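PDB 4YHC: sterol regulatory element-binding protein cleavage-activating protein from Schizosaccharomyces pombe, which escorts sre1, the fission yeast SREBP, and is required for its processing at low sterol and oxygen levels, the escort's WD40 domain being the part described here. Local coordinates for residues 236-239 against 244-247; 273-276 against 281-284; 183-188 against 248-253. The protein carries 9 engineered substitutions. All coordinates share one frame; numbering follows the deposited sequence. Where two conformers were deposited one is given.

Contact 1 of 3, residues 236-239 against 244-247; sequences LFLA and VDMI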
loop_
_atom_site.group_PDB
_atom_site.type_symbol
_atom_site.label_atom_id
_atom_site.label_comp_id
_atom_site.label_asym_id
_atom_site.label_seq_id
_atom_site.Cartn_x
_atom_site.Cartn_y
_atom_site.Cartn_z
ATOM N N LEU A 236 6.442 -13.337 0.839
ATOM C CA LEU A 236 6.078 -12.855 -0.470
ATOM C C LEU A 236 4.952 -13.683 -1.051
ATOM O O LEU A 236 4.995 -14.956 -0.963
ATOM C CB LEU A 236 7.284 -12.977 -1.385
ATOM C CG LEU A 236 7.077 -12.446 -2.798
ATOM C CD1 LEU A 236 8.237 -11.660 -3.309
ATOM C CD2 LEU A 236 6.826 -13.585 -3.783
ATOM N N PHE A 237 3.961 -12.995 -1.636
ATOM C CA PHE A 237 2.817 -13.654 -2.289
ATOM C C PHE A 237 3.103 -13.537 -3.806
ATOM O O PHE A 237 3.386 -12.438 -4.310
ATOM C CB PHE A 237 1.482 -13.012 -1.941
ATOM C CG PHE A 237 1.046 -13.211 -0.530
ATOM C CD1 PHE A 237 1.542 -12.414 0.489
ATOM C CD2 PHE A 237 0.124 -14.177 -0.206
ATOM C CE1 PHE A 237 1.153 -12.622 1.789
ATOM C CE2 PHE A 237 -0.248 -14.376 1.056
ATOM C CZ PHE A 237 0.228 -13.585 2.056
ATOM N N LEU A 238 3.080 -14.658 -4.535
ATOM C CA LEU A 238 3.278 -14.727 -5.984
ATOM C C LEU A 238 1.925 -15.144 -6.616
ATOM O O LEU A 238 1.483 -16.221 -6.405
ATOM C CB LEU A 238 4.333 -15.761 -6.311
ATOM C CG LEU A 238 4.958 -15.847 -7.741
ATOM C CD1 LEU A 238 4.594 -17.126 -8.452
ATOM C CD2 LEU A 238 4.661 -14.721 -8.706
ATOM N N ALA A 239 1.269 -14.251 -7.321
ATOM C CA ALA A 239 0.002 -14.472 -7.934
ATOM C C ALA A 239 0.239 -14.970 -9.358
ATOM O O ALA A 239 1.111 -14.497 -10.043
ATOM C CB ALA A 239 -0.762 -13.203 -8.031
ATOM N N VAL A 244 -2.363 -18.216 -5.691
ATOM C CA VAL A 244 -1.299 -17.423 -5.162
ATOM C C VAL A 244 -0.462 -18.293 -4.250
ATOM O O VAL A 244 -1.003 -18.900 -3.333
ATOM C CB VAL A 244 -1.787 -16.240 -4.328
ATOM C CG1 VAL A 244 -0.573 -15.402 -3.900
ATOM C CG2 VAL A 244 -2.708 -15.353 -5.131
ATOM N N ASP A 245 0.854 -18.302 -4.493
ATOM C CA ASP A 245 1.807 -19.008 -3.618
ATOM C C ASP A 245 2.394 -18.061 -2.565
ATOM O O ASP A 245 2.857 -16.924 -2.917
ATOM C CB ASP A 245 2.906 -19.583 -4.467
ATOM C CG ASP A 245 2.354 -20.581 -5.486
ATOM O OD1 ASP A 245 1.407 -21.326 -5.173
ATOM O OD2 ASP A 245 2.843 -20.598 -6.589
ATOM N N MET A 246 2.328 -18.528 -1.301
ATOM C CA MET A 246 2.722 -17.753 -0.139
ATOM C C MET A 246 4.063 -18.352 0.302
ATOM O O MET A 246 4.126 -19.518 0.646
ATOM C CB MET A 246 1.681 -17.788 0.947
ATOM C CG MET A 246 2.127 -16.948 2.174
ATOM S SD MET A 246 0.880 -16.816 3.412
ATOM C CE MET A 246 1.297 -18.318 4.307
ATOM N N ILE A 247 5.137 -17.568 0.175
ATOM C CA ILE A 247 6.479 -18.059 0.308
ATOM C C ILE A 247 7.203 -17.400 1.509
ATOM O O ILE A 247 7.120 -16.182 1.705
ATOM C CB ILE A 247 7.210 -17.741 -0.954
ATOM C CG1 ILE A 247 6.554 -18.446 -2.154
ATOM C CG2 ILE A 247 8.676 -18.028 -0.825
ATOM C CD1 ILE A 247 7.068 -17.982 -3.476
#
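L236 and I247 exchange backbone bonds in both directions, L236 N to I247 O at 3.1 Å and I247 N to L236 O at 2.9 Å, so they form a hydrogen-bonded antiparallel pair. Next comes F237, opposite M246 in a non-hydrogen-bonded pair, and here the side chains do the work. They run side by side: M246 CG sits over a face of the F237 ring, 4.1 Å from its centroid, in a CH-pi contact. The M246 chain bends at its last torsion (chi3 87°), and SD lies obliquely to the ring, 3.6 Å from F237 CZ, in a Met-aromatic contact. V244 CG1 comes to the edge of the same ring, in its plane, and is 3.7 Å from F237 CB. The two strands are the inner pair of a four-stranded antiparallel sheet, one blade of the WD40 propeller, with strands 226-230 and 253-259 outside them. L238 restores the hydrogen-bonded pattern: L238 N reaches D245 O at 2.8 Å, and D245 N returns to L238 O. The D245 carboxylate is engaged by R240, S257 and the backbone N of N216. At A239 the pairing is again non-hydrogen-bonded, with its CB 4.1 Å from V244 CG2.

Contact 2 of 3, residues 273-276 against 281-284; sequences SNSR and QFRV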
loop_
_atom_site.group_PDB
_atom_site.type_symbol
_atom_site.label_atom_id
_atom_site.label_comp_id
_atom_site.label_asym_id
_atom_site.label_seq_id
_atom_site.Cartn_x
_atom_site.Cartn_y
_atom_site.Cartn_z
ATOM N N SER A 273 -4.819 -9.194 9.451
ATOM C CA SER A 273 -5.350 -8.571 10.632
ATOM C C SER A 273 -4.746 -9.052 11.932
ATOM O O SER A 273 -4.319 -10.191 12.054
ATOM C CB SER A 273 -6.866 -8.660 10.667
ATOM O OG SER A 273 -7.296 -9.966 11.039
ATOM N N ASN A 274 -4.643 -8.129 12.898
ATOM C CA ASN A 274 -4.226 -8.490 14.257
ATOM C C ASN A 274 -2.911 -9.214 14.297
ATOM O O ASN A 274 -2.837 -10.233 14.941
ATOM C CB ASN A 274 -5.316 -9.316 14.933
ATOM C CG ASN A 274 -6.551 -8.486 15.207
ATOM O OD1 ASN A 274 -6.458 -7.252 15.347
ATOM N ND2 ASN A 274 -7.701 -9.119 15.222
ATOM N N SER A 275 -1.918 -8.705 13.569
ATOM C CA SER A 275 -0.632 -9.342 13.431
ATOM C C SER A 275 0.004 -9.390 14.886
ATOM O O SER A 275 -0.113 -8.431 15.636
ATOM C CB SER A 275 0.224 -8.518 12.511
ATOM O OG SER A 275 -0.188 -8.790 11.189
ATOM N N ARG A 276 0.500 -10.529 15.322
ATOM C CA ARG A 276 1.299 -10.570 16.571
ATOM C C ARG A 276 2.311 -11.685 16.399
ATOM O O ARG A 276 2.131 -12.588 15.530
ATOM C CB ARG A 276 0.420 -10.729 17.815
ATOM C CG ARG A 276 -0.327 -12.063 17.934
ATOM C CD ARG A 276 -1.605 -12.092 17.144
ATOM N NE ARG A 276 -2.550 -13.101 17.616
ATOM C CZ ARG A 276 -3.723 -13.322 17.053
ATOM N NH1 ARG A 276 -4.087 -12.601 15.981
ATOM N NH2 ARG A 276 -4.542 -14.246 17.559
ATOM N N GLN A 281 6.324 -17.454 16.061
ATOM C CA GLN A 281 5.186 -17.556 15.122
ATOM C C GLN A 281 4.613 -16.204 14.771
ATOM O O GLN A 281 4.157 -15.467 15.665
ATOM C CB GLN A 281 4.019 -18.314 15.777
ATOM C CG GLN A 281 4.366 -19.740 16.117
ATOM C CD GLN A 281 3.253 -20.498 16.750
ATOM O OE1 GLN A 281 2.216 -19.957 17.155
ATOM N NE2 GLN A 281 3.483 -21.772 16.891
ATOM N N PHE A 282 4.570 -15.892 13.485
ATOM C CA PHE A 282 3.833 -14.733 13.031
ATOM C C PHE A 282 2.371 -15.110 12.899
ATOM O O PHE A 282 1.960 -15.912 12.003
ATOM C CB PHE A 282 4.438 -14.177 11.779
ATOM C CG PHE A 282 3.902 -12.815 11.412
ATOM C CD1 PHE A 282 2.688 -12.684 10.830
ATOM C CD2 PHE A 282 4.665 -11.685 11.637
ATOM C CE1 PHE A 282 2.164 -11.429 10.542
ATOM C CE2 PHE A 282 4.166 -10.407 11.360
ATOM C CZ PHE A 282 2.895 -10.297 10.836
ATOM N N ARG A 283 1.552 -14.566 13.773
ATOM C CA ARG A 283 0.140 -14.944 13.821
ATOM C C ARG A 283 -0.753 -13.806 13.364
ATOM O O ARG A 283 -0.415 -12.643 13.597
ATOM C CB ARG A 283 -0.294 -15.376 15.193
ATOM C CG ARG A 283 0.492 -16.529 15.822
ATOM C CD ARG A 283 -0.016 -16.712 17.246
ATOM N NE ARG A 283 0.665 -17.826 17.928
ATOM C CZ ARG A 283 0.571 -18.053 19.260
ATOM N NH1 ARG A 283 -0.236 -17.327 20.024
ATOM N NH2 ARG A 283 1.195 -19.086 19.790
ATOM N N VAL A 284 -1.817 -14.157 12.633
ATOM C CA VAL A 284 -2.860 -13.233 12.199
ATOM C C VAL A 284 -4.221 -13.800 12.428
ATOM O O VAL A 284 -4.393 -15.028 12.494
ATOM C CB VAL A 284 -2.698 -12.859 10.678
ATOM C CG1 VAL A 284 -1.315 -12.317 10.449
ATOM C CG2 VAL A 284 -2.990 -14.064 9.765
#
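R283 N meets R276 O at 2.7 Å, and in return R276 N makes a hydrogen bond to R283 O at 2.9 Å, which completes a hydrogen-bonded antiparallel pair. The CA of S275 adds a C-H...O contact to R283 O at 3.3 Å. The two arginine side chains leave this pair on one face of the sheet and cross at about a right angle. R276 starts between its own N and carbonyl carbon (chi1 66°) and bends at CG, which lays a face of its guanidinium over R283 CB; its NH1 meets N274 O in the guanidinium plane at 2.9 Å. R283 instead extends away and holds Q281 OE1 side-on with NE and NH2, NE being the shorter at 2.7 Å. Both arginines form salt bridges to D331, which probably offsets their like charges. On the other side, S275 OG rests obliquely against the F282 ring, 3.4 Å from CZ, and 3.8 Å from V284 CG1. The arrangement is that of a beta hairpin, strands 269-278 and 281-292, probably part of a propeller blade, with paired arginines sharing an aspartate.

Contact 3 of 3, residues 183-188 against 248-253; sequences SPTANR and DLKNDE. With CIT (citric acid), chain D.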
loop_
_atom_site.group_PDB
_atom_site.type_symbol
_atom_site.label_atom_id
_atom_site.label_comp_id
_atom_site.label_asym_id
_atom_site.label_seq_id
_atom_site.Cartn_x
_atom_site.Cartn_y
_atom_site.Cartn_z
ATOM N N SER A 183 12.548 -6.705 6.248
ATOM C CA SER A 183 12.067 -7.782 7.089
ATOM C C SER A 183 12.873 -7.780 8.399
ATOM O O SER A 183 13.848 -7.093 8.459
ATOM C CB SER A 183 12.218 -9.102 6.356
ATOM O OG SER A 183 13.359 -9.840 6.799
ATOM N N PRO A 184 12.494 -8.599 9.405
ATOM C CA PRO A 184 13.362 -8.667 10.606
ATOM C C PRO A 184 14.735 -9.314 10.354
ATOM O O PRO A 184 15.679 -9.083 11.100
ATOM C CB PRO A 184 12.521 -9.473 11.583
ATOM C CG PRO A 184 11.101 -9.263 11.144
ATOM C CD PRO A 184 11.248 -9.345 9.633
ATOM N N THR A 185 14.887 -10.028 9.250
ATOM C CA THR A 185 16.116 -10.759 8.964
ATOM C C THR A 185 16.968 -9.963 7.993
ATOM O O THR A 185 18.185 -9.935 8.125
ATOM C CB THR A 185 15.775 -12.189 8.491
ATOM O OG1 THR A 185 15.190 -12.912 9.588
ATOM C CG2 THR A 185 17.001 -12.945 7.990
ATOM N N ALA A 186 16.356 -9.310 7.020
ATOM C CA ALA A 186 17.128 -8.624 5.967
ATOM C C ALA A 186 16.307 -7.601 5.200
ATOM O O ALA A 186 15.059 -7.634 5.226
ATOM C CB ALA A 186 17.692 -9.634 5.005
ATOM N N ASN A 187 16.998 -6.654 4.561
ATOM C CA ASN A 187 16.404 -5.831 3.529
ATOM C C ASN A 187 16.408 -6.580 2.238
ATOM O O ASN A 187 17.389 -7.186 1.899
ATOM C CB ASN A 187 17.156 -4.538 3.379
ATOM C CG ASN A 187 16.971 -3.633 4.570
ATOM O OD1 ASN A 187 16.042 -3.826 5.372
ATOM N ND2 ASN A 187 17.759 -2.543 4.611
ATOM N N ARG A 188 15.271 -6.600 1.558
ATOM C CA ARG A 188 15.124 -7.374 0.334
ATOM C C ARG A 188 14.437 -6.567 -0.721
ATOM O O ARG A 188 13.607 -5.724 -0.412
ATOM C CB ARG A 188 14.320 -8.614 0.610
ATOM C CG ARG A 188 14.790 -9.479 1.731
ATOM C CD ARG A 188 14.067 -10.822 1.706
ATOM N NE ARG A 188 14.030 -11.501 3.014
ATOM C CZ ARG A 188 15.000 -12.293 3.511
ATOM N NH1 ARG A 188 14.897 -12.832 4.718
ATOM N NH2 ARG A 188 16.094 -12.502 2.834
ATOM N N ASP A 248 7.834 -18.222 2.337
ATOM C CA ASP A 248 8.702 -17.765 3.461
ATOM C C ASP A 248 10.060 -17.403 2.919
ATOM O O ASP A 248 10.839 -18.247 2.438
ATOM C CB ASP A 248 8.815 -18.856 4.510
ATOM C CG ASP A 248 9.892 -18.552 5.602
ATOM O OD1 ASP A 248 10.401 -17.373 5.785
ATOM O OD2 ASP A 248 10.196 -19.566 6.301
ATOM N N LEU A 249 10.390 -16.140 2.967
ATOM C CA LEU A 249 11.649 -15.728 2.357
ATOM C C LEU A 249 12.852 -15.964 3.307
ATOM O O LEU A 249 13.977 -15.856 2.906
ATOM C CB LEU A 249 11.556 -14.237 2.038
ATOM C CG LEU A 249 11.072 -13.597 0.757
ATOM C CD1 LEU A 249 10.646 -14.538 -0.330
ATOM C CD2 LEU A 249 10.109 -12.469 0.996
ATOM N N LYS A 250 12.590 -16.158 4.590
ATOM C CA LYS A 250 13.695 -16.344 5.548
ATOM C C LYS A 250 14.299 -17.734 5.354
ATOM O O LYS A 250 15.488 -17.881 5.029
ATOM C CB LYS A 250 13.194 -16.163 6.948
ATOM C CG LYS A 250 14.249 -16.398 8.039
ATOM C CD LYS A 250 13.600 -16.316 9.414
ATOM C CE LYS A 250 14.641 -16.421 10.518
ATOM N NZ LYS A 250 15.312 -17.765 10.462
ATOM N N ASN A 251 13.448 -18.742 5.480
ATOM C CA ASN A 251 13.873 -20.146 5.311
ATOM C C ASN A 251 13.626 -20.718 3.894
ATOM O O ASN A 251 13.792 -21.874 3.689
ATOM C CB ASN A 251 13.135 -20.977 6.358
ATOM C CG ASN A 251 13.358 -20.452 7.762
ATOM O OD1 ASN A 251 14.494 -20.273 8.156
ATOM N ND2 ASN A 251 12.283 -20.155 8.506
ATOM N N ASP A 252 13.313 -19.860 2.920
ATOM C CA ASP A 252 12.982 -20.245 1.515
ATOM C C ASP A 252 12.101 -21.507 1.422
ATOM O O ASP A 252 12.586 -22.597 1.119
ATOM C CB ASP A 252 14.235 -20.383 0.624
ATOM C CG ASP A 252 13.971 -19.954 -0.843
ATOM O OD1 ASP A 252 12.810 -19.655 -1.184
ATOM O OD2 ASP A 252 14.916 -19.906 -1.666
ATOM N N GLU A 253 10.790 -21.255 1.406
ATOM C CA GLU A 253 9.895 -22.365 1.654
ATOM C C GLU A 253 8.485 -21.979 1.247
ATOM O O GLU A 253 7.959 -20.965 1.694
ATOM C CB GLU A 253 9.924 -22.743 3.131
ATOM C CG GLU A 253 9.248 -24.062 3.446
ATOM C CD GLU A 253 10.194 -25.052 4.090
ATOM O OE1 GLU A 253 9.712 -26.070 4.626
ATOM O OE2 GLU A 253 11.416 -24.808 4.058
HETATM C C1 CIT D . 19.567 -18.886 6.285
HETATM O O1 CIT D . 20.443 -19.736 6.341
HETATM O O2 CIT D . 18.332 -19.171 6.120
HETATM C C2 CIT D . 20.040 -17.441 6.362
HETATM C C3 CIT D . 19.062 -16.697 5.461
HETATM O O7 CIT D . 17.825 -16.912 6.119
HETATM C C4 CIT D . 19.291 -15.212 5.362
HETATM C C5 CIT D . 18.079 -14.617 4.689
HETATM O O3 CIT D . 18.272 -13.717 3.869
HETATM O O4 CIT D . 16.949 -15.035 4.999
HETATM C C6 CIT D . 19.098 -17.289 4.066
HETATM O O5 CIT D . 20.107 -17.079 3.381
HETATM O O6 CIT D . 18.195 -18.010 3.642
#
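The R188 side chain sets off with CG anti to its carbonyl carbon (chi1 -53°) and runs extended to NE, past L249, which slides by in the opposite direction; a turn at the end (chi4 -85°) then swings the guanidinium broadside to the 248-253 loop. L249 O lies over one face of that plane, 3.6 Å from R188 NH1, and A186 CB lies over the opposite face, both toward the rim, so the flat group is flanked by a carbonyl and a methyl. NE lies 3.8 Å from L249 CB. At the guanidinium edge a bound citrate, probably from the crystallisation liquor, presents one carboxylate: R188 NH2 bonds citrate O3 at 2.7 Å and NH1 bonds O4 at 3.0 Å, an end-on, two-nitrogen grip. NH1 also forms a salt bridge to D234. With a leucine in place of R188, the citrate carboxylate and D234 would probably be left without their cationic mate.

T185 and K250 cross at about a right angle, T185 OG1 lying 3.7 Å from K250 CE, while T185 CG2 faces citrate O4. The K250 backbone carbonyl accepts from citrate O7 at 2.8 Å, so the ligand spans both segments. K250 NZ turns to W318, bonding its O and making a cation-pi contact with it. Each segment is shaped by a side-chain turn: S183 OG accepts from the N of T185 and of A186, an ST turn and ST motif, and D248 OD1 from K250 N at 2.8 Å, an Asx turn. Turns of neighbouring propeller blades meet here, the first within predicted repeat WD 4. The two-nitrogen grip, with D234 as second partner of R188, suggests that this junction can accept a carboxylate, though citrate is probably no natural ligand.

Contacts 1 and 3 are continuous: strand 243-248 runs from 244-247 directly into the 248-253 loop, and L236 CB packs on L249 CD2 at 3.7 Å, so the hairpin of contact 1 abuts the residue that flanks R188. Their centres are 13 Å apart, and contact 1 is nested inside the chain loop that contact 3 closes. Contact 2 follows later in the sequence, in the next sheet; its centre is about 17 Å from that of contact 1 and about 16 Å from that of contact 3, with nearest atoms about 8 Å and 7 Å away. Of the three, contact 3 alone has citrate between its segments. All three fall within the region that, by similarity, interacts with sre1.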